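Local coordinates for exported protein (Bacteroides fragilis, PDB 3MSW) that is of unknown function but is predicted to be exported and folds as a single-layer antiparallel beta-sheet built from beta-hairpin repeats, at residues K6-N11 / I24-D29; M40-Y45 / S55-N60; T81-S86 / Y101-D106. All blocks are in the same frame, centred on the assembly; numbering follows the deposited sequence.

Interaction 1 of 3, residues K6-N11 / I24-D29; sequences KQFIHN and IYAMND
Two methyl groups of Ile24 fill the hollows beside the neighbouring strand: CD1 pushes against His10 CB at 3.6 Å, while CG2 sits 3.8 Å from Phe8 CB. CG1 of Ile24 lies beside the backbone N (chi1 -46°) and the chain bends again at chi2 (-65°), which brings CD1 toward His10. The methyl of Ala26 is the next bump along, meeting Phe8 CD1 obliquely at 3.8 Å. Together Ile24 and Ala26 make a low apolar step on which the Phe8 ring leans. Beneath them strands 9-15 and 18-27, the first beta hairpin and one margin of the sheet, pair antiparallel: Ile9 N bonds to Tyr25 O (2.9 Å), and Tyr25 N returns a bond to Ile9 O. On the face carrying Ile9 and Tyr25, selenomethionine Met27, in one of its two deposited conformers, bends at chi3 (106°); there its CE methyl touches Ile9 CD1, 3.6 Å away, and on another side the Gln7 amide. The Tyr25 ring runs the other way, its CE1 edge set 4.0 Å from Asn11 CB. Farther out a water accepts from Asn11 ND2 and makes a weak bond with Tyr25 OH.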
loop_
_atom_site.group_PDB
_atom_site.type_symbol
_atom_site.label_atom_id
_atom_site.label_comp_id
_atom_site.label_asym_id
_atom_site.label_seq_id
_atom_site.Cartn_x
_atom_site.Cartn_y
_atom_site.Cartn_z
ATOM N N LYS A 6 15.678 7.826 11.118
ATOM C CA LYS A 6 14.794 8.791 10.442
ATOM C C LYS A 6 13.420 8.793 11.074
ATOM O O LYS A 6 12.751 7.755 11.102
ATOM C CB LYS A 6 14.677 8.504 8.935
ATOM C CG LYS A 6 15.952 8.749 8.126
ATOM C CD LYS A 6 15.760 8.259 6.702
ATOM C CE LYS A 6 16.941 8.561 5.821
ATOM N NZ LYS A 6 16.717 8.079 4.433
ATOM N N GLN A 7 12.990 9.952 11.584
ATOM C CA GLN A 7 11.674 10.098 12.206
ATOM C C GLN A 7 10.695 10.756 11.225
ATOM O O GLN A 7 11.042 11.726 10.541
ATOM C CB GLN A 7 11.770 10.923 13.503
ATOM C CG GLN A 7 10.450 11.005 14.344
ATOM C CD GLN A 7 10.461 12.123 15.375
ATOM O OE1 GLN A 7 11.460 12.807 15.592
ATOM N NE2 GLN A 7 9.347 12.328 16.040
ATOM N N PHE A 8 9.462 10.234 11.203
ATOM C CA PHE A 8 8.362 10.729 10.402
ATOM C C PHE A 8 7.141 10.876 11.305
ATOM O O PHE A 8 7.046 10.207 12.341
ATOM C CB PHE A 8 8.046 9.767 9.233
ATOM C CG PHE A 8 9.193 9.570 8.265
ATOM C CD1 PHE A 8 9.480 10.526 7.292
ATOM C CD2 PHE A 8 9.995 8.434 8.332
ATOM C CE1 PHE A 8 10.555 10.354 6.411
ATOM C CE2 PHE A 8 11.047 8.246 7.426
ATOM C CZ PHE A 8 11.322 9.210 6.474
ATOM N N ILE A 9 6.245 11.788 10.947
ATOM C CA ILE A 9 4.958 11.997 11.642
ATOM C C ILE A 9 3.911 12.078 10.540
ATOM O O ILE A 9 4.230 12.518 9.432
ATOM C CB ILE A 9 4.976 13.269 12.544
ATOM C CG1 ILE A 9 5.915 13.100 13.745
ATOM C CG2 ILE A 9 3.581 13.660 13.032
ATOM C CD1 ILE A 9 6.102 14.403 14.542
ATOM N N HIS A 10 2.659 11.688 10.834
ATOM C CA HIS A 10 1.614 11.802 9.846
ATOM C C HIS A 10 0.428 12.661 10.269
ATOM O O HIS A 10 0.245 12.992 11.450
ATOM C CB HIS A 10 1.185 10.424 9.296
ATOM C CG HIS A 10 0.396 9.574 10.248
ATOM N ND1 HIS A 10 0.906 8.384 10.729
ATOM C CD2 HIS A 10 -0.842 9.761 10.764
ATOM C CE1 HIS A 10 -0.036 7.867 11.513
ATOM N NE2 HIS A 10 -1.101 8.668 11.584
ATOM N N ASN A 11 -0.368 13.024 9.279
ATOM C CA ASN A 11 -1.593 13.782 9.479
ATOM C C ASN A 11 -2.694 13.165 8.633
ATOM O O ASN A 11 -2.603 13.175 7.398
ATOM C CB ASN A 11 -1.399 15.260 9.179
ATOM C CG ASN A 11 -2.608 16.079 9.554
ATOM O OD1 ASN A 11 -3.204 15.886 10.610
ATOM N ND2 ASN A 11 -3.048 16.945 8.654
ATOM N N ILE A 24 2.523 12.209 5.134
ATOM C CA ILE A 24 3.724 11.895 5.910
ATOM C C ILE A 24 4.689 13.035 5.833
ATOM O O ILE A 24 5.003 13.488 4.734
ATOM C CB ILE A 24 4.391 10.567 5.435
ATOM C CG1 ILE A 24 3.377 9.388 5.228
ATOM C CG2 ILE A 24 5.638 10.188 6.286
ATOM C CD1 ILE A 24 2.692 8.886 6.399
ATOM N N TYR A 25 5.242 13.434 6.993
ATOM C CA TYR A 25 6.219 14.535 7.103
ATOM C C TYR A 25 7.453 14.122 7.827
ATOM O O TYR A 25 7.406 13.234 8.665
ATOM C CB TYR A 25 5.648 15.706 7.923
ATOM C CG TYR A 25 4.359 16.294 7.388
ATOM C CD1 TYR A 25 3.125 15.764 7.754
ATOM C CD2 TYR A 25 4.372 17.410 6.557
ATOM C CE1 TYR A 25 1.935 16.304 7.269
ATOM C CE2 TYR A 25 3.188 17.976 6.087
ATOM C CZ TYR A 25 1.972 17.423 6.452
ATOM O OH TYR A 25 0.807 17.953 5.966
ATOM N N ALA A 26 8.549 14.877 7.594
ATOM C CA ALA A 26 9.787 14.752 8.342
ATOM C C ALA A 26 10.215 16.169 8.661
ATOM O O ALA A 26 9.916 17.094 7.884
ATOM C CB ALA A 26 10.846 14.055 7.491
HETATM N N MSE A 27 10.912 16.369 9.804
HETATM C CA MSE A 27 11.456 17.671 10.175
HETATM C C MSE A 27 12.865 17.756 9.569
HETATM O O MSE A 27 13.722 16.948 9.944
HETATM C CB MSE A 27 11.482 17.836 11.708
HETATM C CG MSE A 27 11.693 16.529 12.476
HETATM SE SE MSE A 27 11.087 16.707 14.292
HETATM C CE MSE A 27 9.462 15.676 14.164
ATOM N N ASN A 28 13.087 18.654 8.592
ATOM C CA ASN A 28 14.417 18.760 7.973
ATOM C C ASN A 28 15.199 20.025 8.321
ATOM O O ASN A 28 16.351 20.158 7.905
ATOM C CB ASN A 28 14.424 18.390 6.472
ATOM C CG ASN A 28 13.862 17.008 6.168
ATOM O OD1 ASN A 28 14.206 16.000 6.808
ATOM N ND2 ASN A 28 12.990 16.924 5.168
ATOM N N ASP A 29 14.593 20.928 9.129
ATOM C CA ASP A 29 15.256 22.148 9.606
ATOM C C ASP A 29 14.783 22.650 10.967
ATOM O O ASP A 29 13.590 22.581 11.281
ATOM C CB ASP A 29 15.292 23.283 8.567
ATOM C CG ASP A 29 16.592 24.072 8.632
ATOM O OD1 ASP A 29 17.675 23.434 8.721
ATOM O OD2 ASP A 29 16.533 25.321 8.581
HETATM O O HOH W 1 -2.356 16.874 5.654
#

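Interaction 2 of 3, residues M40-Y45 / S55-N60; sequences MYKYSY and STYAWN
Tyr41 CG lies beside its backbone N, opposite the carbonyl carbon (chi1 -49°), and with the ring turned to chi2 -52° it runs alongside Thr56, the two side chains pointing the same way. Thr56 OG1 likewise sits beside its own backbone N (chi1 -59°), which leaves CG2 anti to that nitrogen and offers both branches to the CD1-CE1 side of the ring. Thr56 CG2 comes within 3.5 Å of Tyr41 CE1, and Thr56 OG1 within 3.4 Å of Tyr41 CD1, with Thr56 CB close to the ring plane at the edge. The same tyrosine has a cation-pi partner in Lys54, and its backbone bonds to Arg22 of strand 18-27. Strands 35-46 and 51-60 form an antiparallel hairpin inside a single-layer sheet. Tyr41 and Thr56 are its non-hydrogen-bonded pair, flanked by the hydrogen-bonded pairs Met40-Tyr57 and Lys42-Ser55. The Lys42 pair is closed by two nearly straight bonds, Lys42 N to Ser55 O and Ser55 N to Lys42 O, both 2.9 Å long. In the other pair the Met40 N donor is tilted from the carbonyl plane of Tyr57. On the face bearing these two pairs, the Tyr57 ring meets Lys42 and Met40. In one of its two deposited conformers, the Lys42 side chain runs at about a right angle to that of Tyr57, putting CG 3.8 Å from Tyr57 CE2; selenomethionine Met40 brings CE to 4.2 Å from Tyr57 CD2. On strand 65-77 Thr68 touches Tyr57, and Arg71 hydrogen-bonds to Ser55 OG. A water also bonds Ser55 OG, at 2.9 Å, and donates to Lys42 O, which already accepts from Ser55 N.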
loop_
_atom_site.group_PDB
_atom_site.type_symbol
_atom_site.label_atom_id
_atom_site.label_comp_id
_atom_site.label_asym_id
_atom_site.label_seq_id
_atom_site.Cartn_x
_atom_site.Cartn_y
_atom_site.Cartn_z
HETATM N N MSE A 40 2.259 11.025 0.497
HETATM C CA MSE A 40 0.819 11.182 0.688
HETATM C C MSE A 40 0.048 9.980 0.165
HETATM O O MSE A 40 0.272 9.532 -0.964
HETATM C CB MSE A 40 0.293 12.469 0.092
HETATM C CG MSE A 40 -1.213 12.669 0.398
HETATM SE SE MSE A 40 -1.642 14.359 -0.168
HETATM C CE MSE A 40 -1.473 14.091 -2.123
ATOM N N TYR A 41 -0.878 9.474 0.990
ATOM C CA TYR A 41 -1.738 8.359 0.607
ATOM C C TYR A 41 -3.147 8.865 0.498
ATOM O O TYR A 41 -3.632 9.545 1.409
ATOM C CB TYR A 41 -1.696 7.229 1.641
ATOM C CG TYR A 41 -0.310 6.788 2.060
ATOM C CD1 TYR A 41 0.652 6.452 1.113
ATOM C CD2 TYR A 41 0.006 6.605 3.402
ATOM C CE1 TYR A 41 1.917 5.996 1.492
ATOM C CE2 TYR A 41 1.273 6.163 3.795
ATOM C CZ TYR A 41 2.225 5.860 2.835
ATOM O OH TYR A 41 3.472 5.427 3.208
ATOM N N LYS A 42 -3.800 8.523 -0.609
ATOM C CA LYS A 42 -5.202 8.856 -0.870
ATOM C C LYS A 42 -5.985 7.552 -0.924
ATOM O O LYS A 42 -5.582 6.631 -1.630
ATOM C CB LYS A 42 -5.352 9.625 -2.195
ATOM C CG LYS A 42 -4.663 10.997 -2.206
ATOM C CD LYS A 42 -5.491 12.044 -1.455
ATOM C CE LYS A 42 -4.889 13.416 -1.564
ATOM N NZ LYS A 42 -5.336 14.310 -0.468
ATOM N N TYR A 43 -7.089 7.455 -0.175
ATOM C CA TYR A 43 -7.889 6.228 -0.141
ATOM C C TYR A 43 -9.243 6.390 -0.802
ATOM O O TYR A 43 -9.958 7.348 -0.530
ATOM C CB TYR A 43 -8.063 5.745 1.304
ATOM C CG TYR A 43 -6.746 5.594 2.037
ATOM C CD1 TYR A 43 -6.130 6.690 2.634
ATOM C CD2 TYR A 43 -6.165 4.339 2.218
ATOM C CE1 TYR A 43 -4.930 6.559 3.318
ATOM C CE2 TYR A 43 -4.978 4.192 2.932
ATOM C CZ TYR A 43 -4.370 5.302 3.490
ATOM O OH TYR A 43 -3.189 5.175 4.182
ATOM N N SER A 44 -9.563 5.473 -1.719
ATOM C CA SER A 44 -10.822 5.461 -2.449
ATOM C C SER A 44 -11.544 4.135 -2.115
ATOM O O SER A 44 -11.041 3.041 -2.406
ATOM C CB SER A 44 -10.543 5.625 -3.940
ATOM O OG SER A 44 -11.674 5.238 -4.701
ATOM N N TYR A 45 -12.683 4.244 -1.431
ATOM C CA TYR A 45 -13.476 3.105 -0.969
ATOM C C TYR A 45 -14.625 2.857 -1.903
ATOM O O TYR A 45 -15.161 3.796 -2.501
ATOM C CB TYR A 45 -14.058 3.407 0.436
ATOM C CG TYR A 45 -12.987 3.634 1.471
ATOM C CD1 TYR A 45 -12.377 2.561 2.117
ATOM C CD2 TYR A 45 -12.572 4.920 1.802
ATOM C CE1 TYR A 45 -11.348 2.760 3.034
ATOM C CE2 TYR A 45 -11.545 5.133 2.717
ATOM C CZ TYR A 45 -10.908 4.047 3.301
ATOM O OH TYR A 45 -9.898 4.247 4.207
ATOM N N SER A 55 -3.746 5.141 -3.277
ATOM C CA SER A 55 -2.790 5.717 -4.210
ATOM C C SER A 55 -1.727 6.426 -3.389
ATOM O O SER A 55 -2.056 7.206 -2.496
ATOM C CB SER A 55 -3.496 6.689 -5.153
ATOM O OG SER A 55 -4.437 5.971 -5.934
ATOM N N THR A 56 -0.444 6.186 -3.710
ATOM C CA THR A 56 0.691 6.769 -3.002
ATOM C C THR A 56 1.417 7.798 -3.880
ATOM O O THR A 56 1.693 7.542 -5.059
ATOM C CB THR A 56 1.637 5.609 -2.588
ATOM O OG1 THR A 56 0.924 4.694 -1.756
ATOM C CG2 THR A 56 2.863 6.071 -1.890
ATOM N N TYR A 57 1.772 8.941 -3.277
ATOM C CA TYR A 57 2.458 10.043 -3.947
ATOM C C TYR A 57 3.698 10.369 -3.167
ATOM O O TYR A 57 3.704 10.286 -1.936
ATOM C CB TYR A 57 1.553 11.301 -4.086
ATOM C CG TYR A 57 0.273 11.000 -4.834
ATOM C CD1 TYR A 57 0.215 11.104 -6.220
ATOM C CD2 TYR A 57 -0.853 10.520 -4.166
ATOM C CE1 TYR A 57 -0.921 10.715 -6.927
ATOM C CE2 TYR A 57 -2.012 10.169 -4.862
ATOM C CZ TYR A 57 -2.036 10.261 -6.242
ATOM O OH TYR A 57 -3.159 9.891 -6.935
ATOM N N ALA A 58 4.765 10.717 -3.893
ATOM C CA ALA A 58 6.026 11.078 -3.274
ATOM C C ALA A 58 6.263 12.562 -3.584
ATOM O O ALA A 58 5.925 13.034 -4.681
ATOM C CB ALA A 58 7.148 10.225 -3.857
ATOM N N TRP A 59 6.832 13.299 -2.618
ATOM C CA TRP A 59 7.153 14.711 -2.818
ATOM C C TRP A 59 8.358 14.843 -3.721
ATOM O O TRP A 59 9.438 14.317 -3.405
ATOM C CB TRP A 59 7.408 15.445 -1.495
ATOM C CG TRP A 59 7.484 16.941 -1.664
ATOM C CD1 TRP A 59 8.605 17.720 -1.592
ATOM C CD2 TRP A 59 6.395 17.830 -1.969
ATOM N NE1 TRP A 59 8.279 19.042 -1.810
ATOM C CE2 TRP A 59 6.925 19.140 -2.026
ATOM C CE3 TRP A 59 5.013 17.648 -2.177
ATOM C CZ2 TRP A 59 6.123 20.265 -2.269
ATOM C CZ3 TRP A 59 4.227 18.762 -2.450
ATOM C CH2 TRP A 59 4.787 20.049 -2.511
ATOM N N ASN A 60 8.175 15.537 -4.860
ATOM C CA ASN A 60 9.269 15.769 -5.798
ATOM C C ASN A 60 9.952 17.076 -5.352
ATOM O O ASN A 60 9.363 18.143 -5.484
ATOM C CB ASN A 60 8.765 15.859 -7.257
ATOM C CG ASN A 60 9.872 16.069 -8.270
ATOM O OD1 ASN A 60 10.767 16.881 -8.092
ATOM N ND2 ASN A 60 9.844 15.342 -9.356
HETATM O O HOH W 2 -6.966 6.047 -4.420
#

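Interaction 3 of 3, residues T81-S86 / Y101-D106; sequences TSVEYS and YIYITD
Val83 faces two tyrosines, Tyr101 and Tyr103, of the adjacent strand, one methyl for each, in an antiparallel hairpin, strands 80-89 and 94-105 of the single-layer sheet. Its CB stands 3.8 Å from Tyr101 O, the carbonyl that takes the bond from Val83 N. From there the side chain forks. With CG1 anti to the backbone nitrogen (chi1 -179°), that methyl reaches Tyr101, 4.2 Å from ring atom CD2. The other methyl, CG2, lies in the plane of the Tyr103 ring and touches its edge at CE2, 3.9 Å away. One branched residue thus reaches both rings on the face it shares with them and Thr81. On strand 65-77, across the other side of strand 80-89, Thr72 touches Val83, while Ala116 and Gln114 of strand 111-120 touch Tyr101 and Tyr103. Lys99 NZ hydrogen-bonds to Tyr101 OH. Underneath, four backbone bonds join Thr81 with Tyr103 and Val83 with Tyr101. Between them Ser82 and Ile102 form the non-hydrogen-bonded pair, where Ile102 CA makes a CH...O contact to Thr81 O. At the Thr81 end a water bonds to Thr81 OG1 at 2.7 Å and donates to Tyr103 O at 2.8 Å, giving that carbonyl a second donor besides Thr81 N.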
loop_
_atom_site.group_PDB
_atom_site.type_symbol
_atom_site.label_atom_id
_atom_site.label_comp_id
_atom_site.label_asym_id
_atom_site.label_seq_id
_atom_site.Cartn_x
_atom_site.Cartn_y
_atom_site.Cartn_z
ATOM N N THR A 81 -9.013 -12.189 0.912
ATOM C CA THR A 81 -8.605 -10.815 0.651
ATOM C C THR A 81 -7.459 -10.911 -0.354
ATOM O O THR A 81 -6.474 -11.628 -0.127
ATOM C CB THR A 81 -8.138 -10.068 1.930
ATOM O OG1 THR A 81 -9.184 -10.061 2.884
ATOM C CG2 THR A 81 -7.739 -8.598 1.649
ATOM N N SER A 82 -7.578 -10.166 -1.443
ATOM C CA SER A 82 -6.559 -10.113 -2.487
ATOM C C SER A 82 -6.019 -8.661 -2.528
ATOM O O SER A 82 -6.816 -7.722 -2.549
ATOM C CB SER A 82 -7.206 -10.493 -3.813
ATOM O OG SER A 82 -6.269 -10.704 -4.851
ATOM N N VAL A 83 -4.677 -8.484 -2.509
ATOM C CA VAL A 83 -3.978 -7.177 -2.497
ATOM C C VAL A 83 -3.030 -7.118 -3.708
ATOM O O VAL A 83 -2.153 -7.973 -3.836
ATOM C CB VAL A 83 -3.194 -6.962 -1.151
ATOM C CG1 VAL A 83 -2.496 -5.614 -1.111
ATOM C CG2 VAL A 83 -4.091 -7.130 0.072
ATOM N N GLU A 84 -3.225 -6.144 -4.604
ATOM C CA GLU A 84 -2.331 -5.991 -5.746
ATOM C C GLU A 84 -1.625 -4.672 -5.611
ATOM O O GLU A 84 -2.277 -3.615 -5.537
ATOM C CB GLU A 84 -3.070 -6.046 -7.095
ATOM C CG GLU A 84 -3.530 -7.451 -7.464
ATOM C CD GLU A 84 -4.267 -7.579 -8.783
ATOM O OE1 GLU A 84 -4.340 -6.581 -9.536
ATOM O OE2 GLU A 84 -4.807 -8.675 -9.044
ATOM N N TYR A 85 -0.288 -4.734 -5.657
ATOM C CA TYR A 85 0.574 -3.568 -5.565
ATOM C C TYR A 85 1.182 -3.290 -6.934
ATOM O O TYR A 85 1.817 -4.168 -7.510
ATOM C CB TYR A 85 1.679 -3.853 -4.533
ATOM C CG TYR A 85 2.721 -2.767 -4.435
ATOM C CD1 TYR A 85 2.428 -1.543 -3.835
ATOM C CD2 TYR A 85 4.015 -2.976 -4.899
ATOM C CE1 TYR A 85 3.400 -0.558 -3.695
ATOM C CE2 TYR A 85 4.981 -1.974 -4.814
ATOM C CZ TYR A 85 4.675 -0.778 -4.188
ATOM O OH TYR A 85 5.623 0.207 -4.088
ATOM N N SER A 86 0.983 -2.072 -7.453
ATOM C CA SER A 86 1.501 -1.655 -8.755
ATOM C C SER A 86 2.398 -0.429 -8.598
ATOM O O SER A 86 2.139 0.422 -7.750
ATOM C CB SER A 86 0.355 -1.322 -9.706
ATOM O OG SER A 86 -0.401 -2.476 -10.038
ATOM N N TYR A 101 -0.695 -10.199 -2.940
ATOM C CA TYR A 101 -0.847 -10.955 -1.698
ATOM C C TYR A 101 -2.242 -11.465 -1.557
ATOM O O TYR A 101 -3.191 -10.727 -1.850
ATOM C CB TYR A 101 -0.482 -10.125 -0.446
ATOM C CG TYR A 101 0.835 -9.418 -0.609
ATOM C CD1 TYR A 101 2.037 -10.081 -0.379
ATOM C CD2 TYR A 101 0.888 -8.088 -1.012
ATOM C CE1 TYR A 101 3.264 -9.459 -0.621
ATOM C CE2 TYR A 101 2.103 -7.459 -1.259
ATOM C CZ TYR A 101 3.288 -8.140 -1.043
ATOM O OH TYR A 101 4.485 -7.512 -1.234
ATOM N N ILE A 102 -2.369 -12.727 -1.095
ATOM C CA ILE A 102 -3.676 -13.342 -0.844
ATOM C C ILE A 102 -3.721 -13.818 0.615
ATOM O O ILE A 102 -2.808 -14.523 1.064
ATOM C CB ILE A 102 -4.074 -14.488 -1.835
ATOM C CG1 ILE A 102 -4.116 -14.006 -3.305
ATOM C CG2 ILE A 102 -5.425 -15.107 -1.432
ATOM C CD1 ILE A 102 -4.292 -15.161 -4.335
ATOM N N TYR A 103 -4.795 -13.436 1.344
ATOM C CA TYR A 103 -4.993 -13.850 2.739
ATOM C C TYR A 103 -6.322 -14.575 2.822
ATOM O O TYR A 103 -7.361 -14.013 2.483
ATOM C CB TYR A 103 -4.978 -12.650 3.700
ATOM C CG TYR A 103 -3.768 -11.763 3.521
ATOM C CD1 TYR A 103 -2.571 -12.036 4.186
ATOM C CD2 TYR A 103 -3.816 -10.646 2.689
ATOM C CE1 TYR A 103 -1.445 -11.225 4.006
ATOM C CE2 TYR A 103 -2.700 -9.835 2.503
ATOM C CZ TYR A 103 -1.514 -10.139 3.149
ATOM O OH TYR A 103 -0.440 -9.307 2.977
ATOM N N ILE A 104 -6.283 -15.833 3.252
ATOM C CA ILE A 104 -7.468 -16.647 3.416
ATOM C C ILE A 104 -7.710 -16.862 4.901
ATOM O O ILE A 104 -6.827 -17.362 5.597
ATOM C CB ILE A 104 -7.356 -17.989 2.614
ATOM C CG1 ILE A 104 -7.201 -17.679 1.096
ATOM C CG2 ILE A 104 -8.575 -18.911 2.884
ATOM C CD1 ILE A 104 -6.702 -18.820 0.277
ATOM N N THR A 105 -8.923 -16.515 5.381
ATOM C CA THR A 105 -9.293 -16.788 6.774
ATOM C C THR A 105 -10.413 -17.821 6.812
ATOM O O THR A 105 -10.976 -18.170 5.768
ATOM C CB THR A 105 -9.767 -15.514 7.512
ATOM O OG1 THR A 105 -11.070 -15.158 7.046
ATOM C CG2 THR A 105 -8.776 -14.343 7.418
ATOM N N ASP A 106 -10.759 -18.295 8.013
ATOM C CA ASP A 106 -11.932 -19.148 8.186
ATOM C C ASP A 106 -13.101 -18.186 8.503
ATOM O O ASP A 106 -12.928 -16.965 8.448
ATOM C CB ASP A 106 -11.722 -20.236 9.270
ATOM C CG ASP A 106 -11.477 -19.767 10.697
ATOM O OD1 ASP A 106 -11.739 -18.587 10.989
ATOM O OD2 ASP A 106 -11.078 -20.603 11.534
HETATM O O HOH W 3 -9.017 -12.464 4.200
#

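How the interactions relate
From the N terminus, three hairpins close in series, none nested in or crossing another. Interaction 1 joins strands 9-15 and 18-27 at one margin of the sheet, closing a loop of 12 residues between its segments; interaction 2 joins 35-46 and 51-60 round 9 residues; strand 65-77 comes next, before interaction 3 pairs 80-89 with 94-105 round 14. Because strand order across the sheet matches chain order, each contact adds to the same single layer. Interactions 1 and 2 touch where Ile24 CD1 packs 4.0 Å from Tyr41 CE2, tying neighbouring strands 18-27 and 35-46. Interaction 3 lies on the other side of the chain's centre, its nearest atoms about 6 Å from interaction 2.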